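Local coordinates for muconate cycloisomerase (PDB 3MY9), which belongs to the enolase superfamily and pairs an N-terminal capping domain with a magnesium-binding TIM-barrel-like domain, at residues Met167-Gly170 against Glu176-Arg179; Pro145-Asp150 against Glu182-Glu187; Leu40-Ala45 against Leu113-Lys118; Ala107-Leu112 against Gly277-Ala282. One frame throughout, in Å; residues are numbered along the deposited sequence.

Overall arrangement
Two of the four contacts lie in the barrel domain, one lies in the N-terminal domain, and one ties the two domains together. Interactions 1 and 2 share helix 174-188 and have centres about 10 Å apart: the first folds the loop after strand 164-168 back onto that helix, the second packs helix 147-157 beside it. Interactions 3 and 4 share helix 102-120, with centres about 12 Å apart, and touch where V42 CG2 meets A111 CB at 3.7 Å. The pairs lie on opposite sides of the chain's centre; interactions 1 and 3 have centres about 46 Å apart. E223 and D248 bind a magnesium ion, and the K168 side chain is about 10 Å from a bound magnesium.

Interaction 1: Met167-Gly170 against Glu176-Arg179; sequences MKTG and EELR
The carboxylate of E177 reaches from the helix to the backbone of T169 and G170, while the methyl end of M167 reaches the backbone and CB of the same residue. In E177, CG stands anti to the carbonyl carbon (chi1 -64°) and the chain runs extended from there, which carries the acid group across to the turn that follows strand 164-168. OE1 takes the amide of G170 in a nearly straight bond, 2.7 Å from G170 N with an N-H...O angle of 161°, and uses its syn lone pair, on the side of the other oxygen. That second oxygen lies 3.5 Å from T169 CA and accepts bonds from the amides of V171 and K172. M167 is extended too, so that its CE ends 4.1 Å from E177 O and 4.3 Å from E177 CB, a loose van der Waals touch at the root of the acid's side chain. M167 also touches I180 and L181 of the same helix. The unit is the strand-helix half of a beta-alpha-beta crossover, strand 164-168, helix 174-188 and strand 193-197. Three consecutive backbone amides thus converge on one buried carboxylate, which ties the turn to the helix it leads into; such a cluster of N-H dipoles would be expected to favour the ionised form of the acid.

Interaction 2: Pro145-Asp150 against Glu182-Glu187; sequences PDFDAD and ETMRGE
F147, the first residue after the N-cap of helix 147-157, and T183, on helix 174-188, are the closest backbone positions across the contact, yet their CA atoms are 10.3 Å apart, so side chains must bridge the distance. Most of the bridging falls to the F147 ring. Its CG is anti to the backbone N (chi1 173°), which sends the ring out from the start of its helix toward the neighbouring one. Both partners meet the ring at its edge, near the ring plane, and not over a face. The methyl end of M184 comes to CE1, with M184 CE 3.3 Å from F147 CE1, and the same methyl is 3.9 Å from F147 CZ. Nearer the backbone, M184 CG passes F147 CZ at 4.1 Å, and the two side chains cross obliquely. These two helices are successive outer helices of the TIM-barrel-like domain, with strand 164-168 between them in the chain; M184 also touches I142 on strand 135-142, so its side chain touches both the F147 ring and a strand of the barrel. T183 makes a lighter contact at another part of the rim, where its CG2 is 4.3 Å from F147 CE2. The methyl of T183 serves the ring while its hydroxyl is engaged within its own helix, bonded to R179 O. Farther along the helix pair a polar link follows the apolar one: E187 OE2 forms a salt bridge with R155 of helix 147-157.

Interaction 3: Leu40-Ala45 against Leu113-Lys118; sequences LEVTSA and LDILGK
In the N-terminal domain of this enolase-superfamily protein, helix 102-120 packs against the antiparallel sheet, and I115 meets V42 and S44 of strand 35-44 where the two elements touch. Strand 40-44 and helix 113-118 run with their N-to-C directions 41° apart, and their axes approach to 9.3 Å, a spacing filled by side chains from both. V42 and S44 both direct their CB atoms toward the helix, with T43 between them turned the other way, as expected along a strand with one face on a helix. I115 is the single helix residue here that reaches the strand. Its CG1 stands anti to the carbonyl carbon (chi1 -68°) and CD1 continues outward, so the delta methyl lands on the strand backbone itself, 3.7 Å from V42 O. The same methyl is 4.0 Å from V42 CG1, and the V42 and I115 side chains cross at about a right angle. The other branch of the isoleucine is directed to S44, whose CB approaches I115 CG2 at 4.3 Å. The serine's CB is the atom nearest this branch; its OG accepts from the amide of I48, just past the strand. The surroundings of V42 are apolar as well: V8 and I11 from strand 8-21 touch it, and A111, one turn back on the helix, packs against it. D114 and K118 tie the helix to strand 49-54 through W51 N and V49 O. The delta methyl, I115 CD1, also lies 4.1 Å from the backbone amide atom S44 N.

Interaction 4: Ala107-Leu112 against Gly277-Ala282; sequences AVEMAL and GGLMKA
The backbone of helix 102-120 passes nearest the start of helix 279-292 at E109 and G278, whose CA atoms are 7.2 Å apart; G277 and G278 form the turn into that helix, with G278 as N-cap. E109 spans the gap. Its CG is anti to the backbone N (chi1 -177°) and the chain stays extended, presenting the carboxylate to the first amides of the helix. Each oxygen takes one: E109 OE1 accepts from L279 N at 2.7 Å, and E109 OE2 from M280 N at 3.1 Å. Both bonds are nearly straight and reach the syn sides, though the donors lie 15° and 28° out of the carboxylate plane. A water donates to E109 OE2 and accepts from K281 N, extending the grip to a third amide. The glycine lets the acid come close, E109 OE1 being 3.4 Å from G278 CA, and L279 CB lies 3.5 Å from E109 OE1. Negative charge at a helix N-terminus should be favoured by the helix dipole. Here the carboxylate comes from the N-terminal domain and the helix start it holds from the barrel domain, so this bidentate grip forms part of the domain interface of the enolase-superfamily fold.

Interaction 1: Met167-Gly170 against Glu176-Arg179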
loop_
_atom_site.group_PDB
_atom_site.type_symbol
_atom_site.label_atom_id
_atom_site.label_comp_id
_atom_site.label_asym_id
_atom_site.label_seq_id
_atom_site.Cartn_x
_atom_site.Cartn_y
_atom_site.Cartn_z
ATOM N N MET A 167 8.355 35.868 -5.813
ATOM C CA MET A 167 7.192 36.581 -6.345
ATOM C C MET A 167 5.973 36.054 -5.593
ATOM O O MET A 167 5.752 34.851 -5.532
ATOM C CB MET A 167 7.042 36.363 -7.877
ATOM C CG MET A 167 6.038 37.325 -8.633
ATOM S SD MET A 167 5.631 36.701 -10.313
ATOM C CE MET A 167 4.153 37.662 -10.633
ATOM N N LYS A 168 5.200 36.969 -5.017
ATOM C CA LYS A 168 3.893 36.653 -4.517
ATOM C C LYS A 168 2.954 36.406 -5.708
ATOM O O LYS A 168 2.852 37.213 -6.633
ATOM C CB LYS A 168 3.403 37.803 -3.659
ATOM C CG LYS A 168 2.246 37.507 -2.759
ATOM C CD LYS A 168 2.043 38.715 -1.803
ATOM C CE LYS A 168 0.591 38.921 -1.390
ATOM N NZ LYS A 168 0.202 40.390 -1.318
ATOM N N THR A 169 2.287 35.261 -5.710
ATOM C CA THR A 169 1.460 34.892 -6.846
ATOM C C THR A 169 0.072 34.550 -6.336
ATOM O O THR A 169 -0.118 34.347 -5.139
ATOM C CB THR A 169 2.044 33.649 -7.566
ATOM O OG1 THR A 169 2.378 32.675 -6.595
ATOM C CG2 THR A 169 3.286 33.969 -8.377
ATOM N N GLY A 170 -0.880 34.438 -7.259
ATOM C CA GLY A 170 -2.253 34.178 -6.928
ATOM C C GLY A 170 -2.932 35.412 -6.368
ATOM O O GLY A 170 -3.907 35.277 -5.640
ATOM N N GLU A 176 -2.136 37.923 -16.079
ATOM C CA GLU A 176 -1.203 39.015 -15.786
ATOM C C GLU A 176 0.047 38.482 -15.092
ATOM O O GLU A 176 1.148 38.892 -15.412
ATOM C CB GLU A 176 -1.865 40.121 -14.942
ATOM C CG GLU A 176 -0.968 41.379 -14.703
ATOM C CD GLU A 176 -1.708 42.540 -14.040
ATOM O OE1 GLU A 176 -2.921 42.393 -13.731
ATOM O OE2 GLU A 176 -1.077 43.610 -13.841
ATOM N N GLU A 177 -0.123 37.535 -14.172
ATOM C CA GLU A 177 1.023 36.956 -13.483
ATOM C C GLU A 177 1.916 36.189 -14.472
ATOM O O GLU A 177 3.142 36.215 -14.341
ATOM C CB GLU A 177 0.565 36.103 -12.296
ATOM C CG GLU A 177 -0.137 36.986 -11.238
ATOM C CD GLU A 177 -0.417 36.304 -9.912
ATOM O OE1 GLU A 177 -0.632 35.066 -9.882
ATOM O OE2 GLU A 177 -0.461 37.040 -8.892
ATOM N N LEU A 178 1.312 35.553 -15.476
ATOM C CA LEU A 178 2.079 34.847 -16.506
ATOM C C LEU A 178 2.905 35.802 -17.373
ATOM O O LEU A 178 4.057 35.500 -17.685
ATOM C CB LEU A 178 1.169 33.999 -17.410
ATOM C CG LEU A 178 0.523 32.750 -16.819
ATOM C CD1 LEU A 178 -0.261 31.973 -17.926
ATOM C CD2 LEU A 178 1.557 31.862 -16.184
ATOM N N ARG A 179 2.304 36.924 -17.779
ATOM C CA ARG A 179 3.013 37.953 -18.559
ATOM C C ARG A 179 4.177 38.549 -17.748
ATOM O O ARG A 179 5.244 38.850 -18.280
ATOM C CB ARG A 179 2.056 39.098 -18.976
ATOM C CG ARG A 179 0.967 38.677 -19.967
ATOM C CD ARG A 179 0.245 39.893 -20.626
ATOM N NE ARG A 179 -0.518 40.698 -19.661
ATOM C CZ ARG A 179 -1.762 40.438 -19.237
ATOM N NH1 ARG A 179 -2.435 39.373 -19.678
ATOM N NH2 ARG A 179 -2.339 41.246 -18.350
#

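Interaction 2: Pro145-Asp150 against Glu182-Glu187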
loop_
_atom_site.group_PDB
_atom_site.type_symbol
_atom_site.label_atom_id
_atom_site.label_comp_id
_atom_site.label_asym_id
_atom_site.label_seq_id
_atom_site.Cartn_x
_atom_site.Cartn_y
_atom_site.Cartn_z
ATOM N N PRO A 145 1.986 45.945 -6.384
ATOM C CA PRO A 145 0.923 45.994 -7.384
ATOM C C PRO A 145 1.399 46.638 -8.682
ATOM O O PRO A 145 0.927 46.280 -9.755
ATOM C CB PRO A 145 -0.153 46.869 -6.718
ATOM C CG PRO A 145 0.059 46.708 -5.273
ATOM C CD PRO A 145 1.538 46.471 -5.080
ATOM N N ASP A 146 2.312 47.597 -8.576
ATOM C CA ASP A 146 2.892 48.234 -9.751
ATOM C C ASP A 146 4.120 47.426 -10.130
ATOM O O ASP A 146 5.198 47.635 -9.570
ATOM C CB ASP A 146 3.254 49.690 -9.440
ATOM C CG ASP A 146 3.830 50.440 -10.642
ATOM O OD1 ASP A 146 3.977 49.843 -11.728
ATOM O OD2 ASP A 146 4.127 51.648 -10.495
ATOM N N PHE A 147 3.959 46.495 -11.071
ATOM C CA PHE A 147 5.066 45.611 -11.436
ATOM C C PHE A 147 6.253 46.357 -12.014
ATOM O O PHE A 147 7.395 45.964 -11.780
ATOM C CB PHE A 147 4.672 44.523 -12.445
ATOM C CG PHE A 147 5.863 43.744 -12.937
ATOM C CD1 PHE A 147 6.657 43.057 -12.037
ATOM C CD2 PHE A 147 6.237 43.776 -14.264
ATOM C CE1 PHE A 147 7.783 42.379 -12.454
ATOM C CE2 PHE A 147 7.360 43.087 -14.694
ATOM C CZ PHE A 147 8.130 42.391 -13.787
ATOM N N ASP A 148 5.982 47.407 -12.789
ATOM C CA ASP A 148 7.049 48.227 -13.366
ATOM C C ASP A 148 7.962 48.786 -12.274
ATOM O O ASP A 148 9.175 48.850 -12.460
ATOM C CB ASP A 148 6.471 49.357 -14.232
ATOM C CG ASP A 148 5.815 48.843 -15.517
ATOM O OD1 ASP A 148 5.312 49.666 -16.302
ATOM O OD2 ASP A 148 5.791 47.623 -15.751
ATOM N N ALA A 149 7.381 49.175 -11.139
ATOM C CA ALA A 149 8.166 49.607 -9.970
ATOM C C ALA A 149 9.117 48.492 -9.532
ATOM O O ALA A 149 10.286 48.737 -9.250
ATOM C CB ALA A 149 7.249 49.987 -8.812
ATOM N N ASP A 150 8.605 47.268 -9.499
ATOM C CA ASP A 150 9.393 46.111 -9.094
ATOM C C ASP A 150 10.483 45.766 -10.112
ATOM O O ASP A 150 11.590 45.376 -9.725
ATOM C CB ASP A 150 8.489 44.886 -8.845
ATOM C CG ASP A 150 8.143 44.691 -7.377
ATOM O OD1 ASP A 150 8.759 45.356 -6.518
ATOM O OD2 ASP A 150 7.268 43.839 -7.072
ATOM N N GLU A 182 6.909 35.981 -17.751
ATOM C CA GLU A 182 7.513 36.006 -19.074
ATOM C C GLU A 182 8.488 37.164 -19.208
ATOM O O GLU A 182 9.561 36.979 -19.760
ATOM C CB GLU A 182 6.463 36.125 -20.194
ATOM C CG GLU A 182 6.979 35.615 -21.552
ATOM C CD GLU A 182 6.955 34.071 -21.652
ATOM O OE1 GLU A 182 5.838 33.474 -21.757
ATOM O OE2 GLU A 182 8.057 33.453 -21.621
ATOM N N THR A 183 8.100 38.351 -18.737
ATOM C CA THR A 183 8.986 39.521 -18.807
ATOM C C THR A 183 10.237 39.294 -17.963
ATOM O O THR A 183 11.332 39.612 -18.393
ATOM C CB THR A 183 8.287 40.815 -18.326
ATOM O OG1 THR A 183 7.065 41.011 -19.047
ATOM C CG2 THR A 183 9.199 42.026 -18.474
ATOM N N MET A 184 10.067 38.724 -16.775
ATOM C CA MET A 184 11.203 38.433 -15.886
ATOM C C MET A 184 12.181 37.416 -16.468
ATOM O O MET A 184 13.391 37.615 -16.394
ATOM C CB MET A 184 10.730 37.931 -14.517
ATOM C CG MET A 184 10.398 39.029 -13.497
ATOM S SD MET A 184 9.672 38.302 -12.011
ATOM C CE MET A 184 9.088 39.679 -11.099
ATOM N N ARG A 185 11.676 36.321 -17.028
ATOM C CA ARG A 185 12.566 35.324 -17.640
ATOM C C ARG A 185 13.189 35.878 -18.937
ATOM O O ARG A 185 14.339 35.578 -19.230
ATOM C CB ARG A 185 11.854 33.980 -17.895
ATOM C CG ARG A 185 11.629 33.111 -16.631
ATOM C CD ARG A 185 12.881 32.940 -15.790
ATOM N NE ARG A 185 12.741 31.869 -14.807
ATOM C CZ ARG A 185 13.572 31.643 -13.787
ATOM N NH1 ARG A 185 14.659 32.403 -13.581
ATOM N NH2 ARG A 185 13.325 30.624 -12.974
ATOM N N GLY A 186 12.458 36.715 -19.675
ATOM C CA GLY A 186 12.992 37.348 -20.900
ATOM C C GLY A 186 14.222 38.241 -20.687
ATOM O O GLY A 186 15.149 38.249 -21.499
ATOM N N GLU A 187 14.248 38.996 -19.599
ATOM C CA GLU A 187 15.396 39.853 -19.319
ATOM C C GLU A 187 16.532 39.155 -18.575
ATOM O O GLU A 187 17.721 39.363 -18.879
ATOM C CB GLU A 187 14.972 41.044 -18.479
ATOM C CG GLU A 187 16.160 41.995 -18.183
ATOM C CD GLU A 187 15.753 43.434 -18.098
ATOM O OE1 GLU A 187 16.653 44.306 -17.914
ATOM O OE2 GLU A 187 14.530 43.686 -18.234
#

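Interaction 3: Leu40-Ala45 against Leu113-Lys118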
loop_
_atom_site.group_PDB
_atom_site.type_symbol
_atom_site.label_atom_id
_atom_site.label_comp_id
_atom_site.label_asym_id
_atom_site.label_seq_id
_atom_site.Cartn_x
_atom_site.Cartn_y
_atom_site.Cartn_z
ATOM N N LEU A 40 14.058 38.820 26.936
ATOM C CA LEU A 40 14.441 38.159 28.173
ATOM C C LEU A 40 15.927 38.372 28.361
ATOM O O LEU A 40 16.711 38.126 27.450
ATOM C CB LEU A 40 14.149 36.654 28.064
ATOM C CG LEU A 40 14.697 35.713 29.147
ATOM C CD1 LEU A 40 13.829 35.750 30.395
ATOM C CD2 LEU A 40 14.795 34.279 28.592
ATOM N N GLU A 41 16.313 38.827 29.542
ATOM C CA GLU A 41 17.712 38.964 29.881
ATOM C C GLU A 41 18.019 37.969 30.982
ATOM O O GLU A 41 17.415 38.016 32.055
ATOM C CB GLU A 41 18.023 40.389 30.373
ATOM C CG GLU A 41 19.507 40.637 30.675
ATOM C CD GLU A 41 19.740 41.770 31.677
ATOM O OE1 GLU A 41 18.977 41.867 32.661
ATOM O OE2 GLU A 41 20.702 42.552 31.497
ATOM N N VAL A 42 18.971 37.083 30.730
ATOM C CA VAL A 42 19.381 36.126 31.749
ATOM C C VAL A 42 20.781 36.453 32.226
ATOM O O VAL A 42 21.625 36.868 31.439
ATOM C CB VAL A 42 19.302 34.686 31.222
ATOM C CG1 VAL A 42 19.589 33.701 32.361
ATOM C CG2 VAL A 42 17.934 34.438 30.636
ATOM N N THR A 43 21.006 36.295 33.528
ATOM C CA THR A 43 22.280 36.636 34.141
ATOM C C THR A 43 22.800 35.480 34.992
ATOM O O THR A 43 22.097 34.997 35.868
ATOM C CB THR A 43 22.143 37.899 35.014
ATOM O OG1 THR A 43 21.419 38.913 34.289
ATOM C CG2 THR A 43 23.521 38.416 35.429
ATOM N N SER A 44 24.029 35.044 34.737
ATOM C CA SER A 44 24.612 33.917 35.471
ATOM C C SER A 44 25.153 34.319 36.836
ATOM O O SER A 44 25.349 35.505 37.116
ATOM C CB SER A 44 25.766 33.308 34.685
ATOM O OG SER A 44 26.886 34.179 34.728
ATOM N N ALA A 45 25.437 33.309 37.661
ATOM C CA ALA A 45 26.046 33.503 38.990
ATOM C C ALA A 45 27.459 34.081 38.920
ATOM O O ALA A 45 27.953 34.627 39.911
ATOM C CB ALA A 45 26.062 32.182 39.776
ATOM N N LEU A 113 22.560 29.944 25.485
ATOM C CA LEU A 113 23.617 29.761 24.498
ATOM C C LEU A 113 24.454 31.037 24.316
ATOM O O LEU A 113 25.665 30.949 24.102
ATOM C CB LEU A 113 23.040 29.274 23.156
ATOM C CG LEU A 113 22.317 27.926 23.195
ATOM C CD1 LEU A 113 21.727 27.486 21.827
ATOM C CD2 LEU A 113 23.251 26.835 23.745
ATOM N N ASP A 114 23.816 32.211 24.428
ATOM C CA ASP A 114 24.511 33.507 24.419
ATOM C C ASP A 114 25.522 33.566 25.587
ATOM O O ASP A 114 26.703 33.842 25.388
ATOM C CB ASP A 114 23.476 34.634 24.530
ATOM C CG ASP A 114 24.019 36.017 24.132
ATOM O OD1 ASP A 114 25.037 36.132 23.405
ATOM O OD2 ASP A 114 23.368 37.007 24.525
ATOM N N ILE A 115 25.047 33.246 26.792
ATOM C CA ILE A 115 25.892 33.215 27.976
ATOM C C ILE A 115 27.020 32.201 27.837
ATOM O O ILE A 115 28.179 32.530 28.033
ATOM C CB ILE A 115 25.099 32.875 29.247
ATOM C CG1 ILE A 115 24.130 33.998 29.623
ATOM C CG2 ILE A 115 26.042 32.638 30.400
ATOM C CD1 ILE A 115 23.333 33.686 30.909
ATOM N N LEU A 116 26.669 30.964 27.496
ATOM C CA LEU A 116 27.658 29.885 27.324
ATOM C C LEU A 116 28.731 30.269 26.311
ATOM O O LEU A 116 29.925 30.048 26.533
ATOM C CB LEU A 116 26.959 28.602 26.870
ATOM C CG LEU A 116 27.807 27.344 26.746
ATOM C CD1 LEU A 116 28.538 27.025 28.055
ATOM C CD2 LEU A 116 26.900 26.153 26.319
ATOM N N GLY A 117 28.298 30.869 25.209
ATOM C CA GLY A 117 29.222 31.349 24.202
ATOM C C GLY A 117 30.188 32.410 24.721
ATOM O O GLY A 117 31.401 32.324 24.487
ATOM N N LYS A 118 29.647 33.420 25.407
ATOM C CA LYS A 118 30.460 34.512 25.949
ATOM C C LYS A 118 31.425 34.016 27.010
ATOM O O LYS A 118 32.506 34.562 27.161
ATOM C CB LYS A 118 29.583 35.610 26.560
ATOM C CG LYS A 118 28.788 36.439 25.551
ATOM C CD LYS A 118 28.064 37.561 26.266
ATOM C CE LYS A 118 26.933 38.116 25.439
ATOM N NZ LYS A 118 26.295 39.217 26.208
#

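Interaction 4: Ala107-Leu112 against Gly277-Ala282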
loop_
_atom_site.group_PDB
_atom_site.type_symbol
_atom_site.label_atom_id
_atom_site.label_comp_id
_atom_site.label_asym_id
_atom_site.label_seq_id
_atom_site.Cartn_x
_atom_site.Cartn_y
_atom_site.Cartn_z
ATOM N N ALA A 107 13.426 31.574 23.488
ATOM C CA ALA A 107 14.122 32.755 24.041
ATOM C C ALA A 107 15.029 32.364 25.197
ATOM O O ALA A 107 16.108 32.939 25.372
ATOM C CB ALA A 107 13.125 33.840 24.496
ATOM N N VAL A 108 14.598 31.396 25.998
ATOM C CA VAL A 108 15.428 30.899 27.091
ATOM C C VAL A 108 16.680 30.206 26.561
ATOM O O VAL A 108 17.777 30.495 27.016
ATOM C CB VAL A 108 14.661 29.928 27.987
ATOM C CG1 VAL A 108 15.616 29.184 28.896
ATOM C CG2 VAL A 108 13.619 30.676 28.806
ATOM N N GLU A 109 16.504 29.310 25.583
ATOM C CA GLU A 109 17.611 28.586 24.940
ATOM C C GLU A 109 18.624 29.556 24.320
ATOM O O GLU A 109 19.827 29.462 24.554
ATOM C CB GLU A 109 17.044 27.674 23.852
ATOM C CG GLU A 109 18.062 26.797 23.134
ATOM C CD GLU A 109 17.530 26.241 21.831
ATOM O OE1 GLU A 109 16.889 27.008 21.087
ATOM O OE2 GLU A 109 17.739 25.035 21.547
ATOM N N MET A 110 18.114 30.471 23.516
ATOM C CA MET A 110 18.883 31.567 22.914
ATOM C C MET A 110 19.822 32.245 23.950
ATOM O O MET A 110 21.039 32.347 23.764
ATOM C CB MET A 110 17.849 32.584 22.415
ATOM C CG MET A 110 18.210 33.477 21.299
ATOM S SD MET A 110 16.731 34.406 20.815
ATOM C CE MET A 110 15.708 33.127 20.164
ATOM N N ALA A 111 19.224 32.692 25.047
ATOM C CA ALA A 111 19.939 33.416 26.084
ATOM C C ALA A 111 21.003 32.545 26.766
ATOM O O ALA A 111 22.105 33.010 27.039
ATOM C CB ALA A 111 18.951 33.962 27.102
ATOM N N LEU A 112 20.682 31.281 27.031
ATOM C CA LEU A 112 21.652 30.384 27.692
ATOM C C LEU A 112 22.831 30.093 26.779
ATOM O O LEU A 112 23.959 29.977 27.254
ATOM C CB LEU A 112 21.013 29.050 28.104
ATOM C CG LEU A 112 20.458 28.959 29.514
ATOM C CD1 LEU A 112 19.595 30.151 29.856
ATOM C CD2 LEU A 112 19.678 27.651 29.610
ATOM N N GLY A 277 10.397 24.948 17.740
ATOM C CA GLY A 277 10.702 24.938 19.178
ATOM C C GLY A 277 12.159 25.207 19.545
ATOM O O GLY A 277 12.640 24.723 20.571
ATOM N N GLY A 278 12.869 25.947 18.692
ATOM C CA GLY A 278 14.219 26.404 18.995
ATOM C C GLY A 278 15.317 25.926 18.070
ATOM O O GLY A 278 15.068 25.295 17.045
ATOM N N LEU A 279 16.546 26.244 18.468
ATOM C CA LEU A 279 17.733 26.069 17.650
ATOM C C LEU A 279 18.156 24.605 17.556
ATOM O O LEU A 279 18.420 24.124 16.464
ATOM C CB LEU A 279 18.883 26.900 18.222
ATOM C CG LEU A 279 18.684 28.423 18.311
ATOM C CD1 LEU A 279 19.809 29.082 19.084
ATOM C CD2 LEU A 279 18.603 28.988 16.978
ATOM N N MET A 280 18.236 23.906 18.691
ATOM C CA MET A 280 18.572 22.470 18.675
ATOM C C MET A 280 17.463 21.656 17.972
ATOM O O MET A 280 17.760 20.753 17.209
ATOM C CB MET A 280 18.869 21.924 20.084
ATOM C CG MET A 280 20.220 22.455 20.693
ATOM S SD MET A 280 20.785 21.756 22.305
ATOM C CE MET A 280 22.059 23.017 22.516
ATOM N N LYS A 281 16.201 21.980 18.232
ATOM C CA LYS A 281 15.082 21.307 17.557
ATOM C C LYS A 281 15.126 21.553 16.048
ATOM O O LYS A 281 14.844 20.653 15.275
ATOM C CB LYS A 281 13.734 21.791 18.089
ATOM C CG LYS A 281 13.463 21.523 19.574
ATOM C CD LYS A 281 13.255 20.064 19.858
ATOM C CE LYS A 281 12.666 19.860 21.255
ATOM N NZ LYS A 281 12.144 18.468 21.387
ATOM N N ALA A 282 15.517 22.753 15.619
ATOM C CA ALA A 282 15.655 23.013 14.178
ATOM C C ALA A 282 16.754 22.151 13.531
ATOM O O ALA A 282 16.607 21.692 12.388
ATOM C CB ALA A 282 15.895 24.489 13.894
HETATM O O HOH W 1 15.657 23.305 20.606
#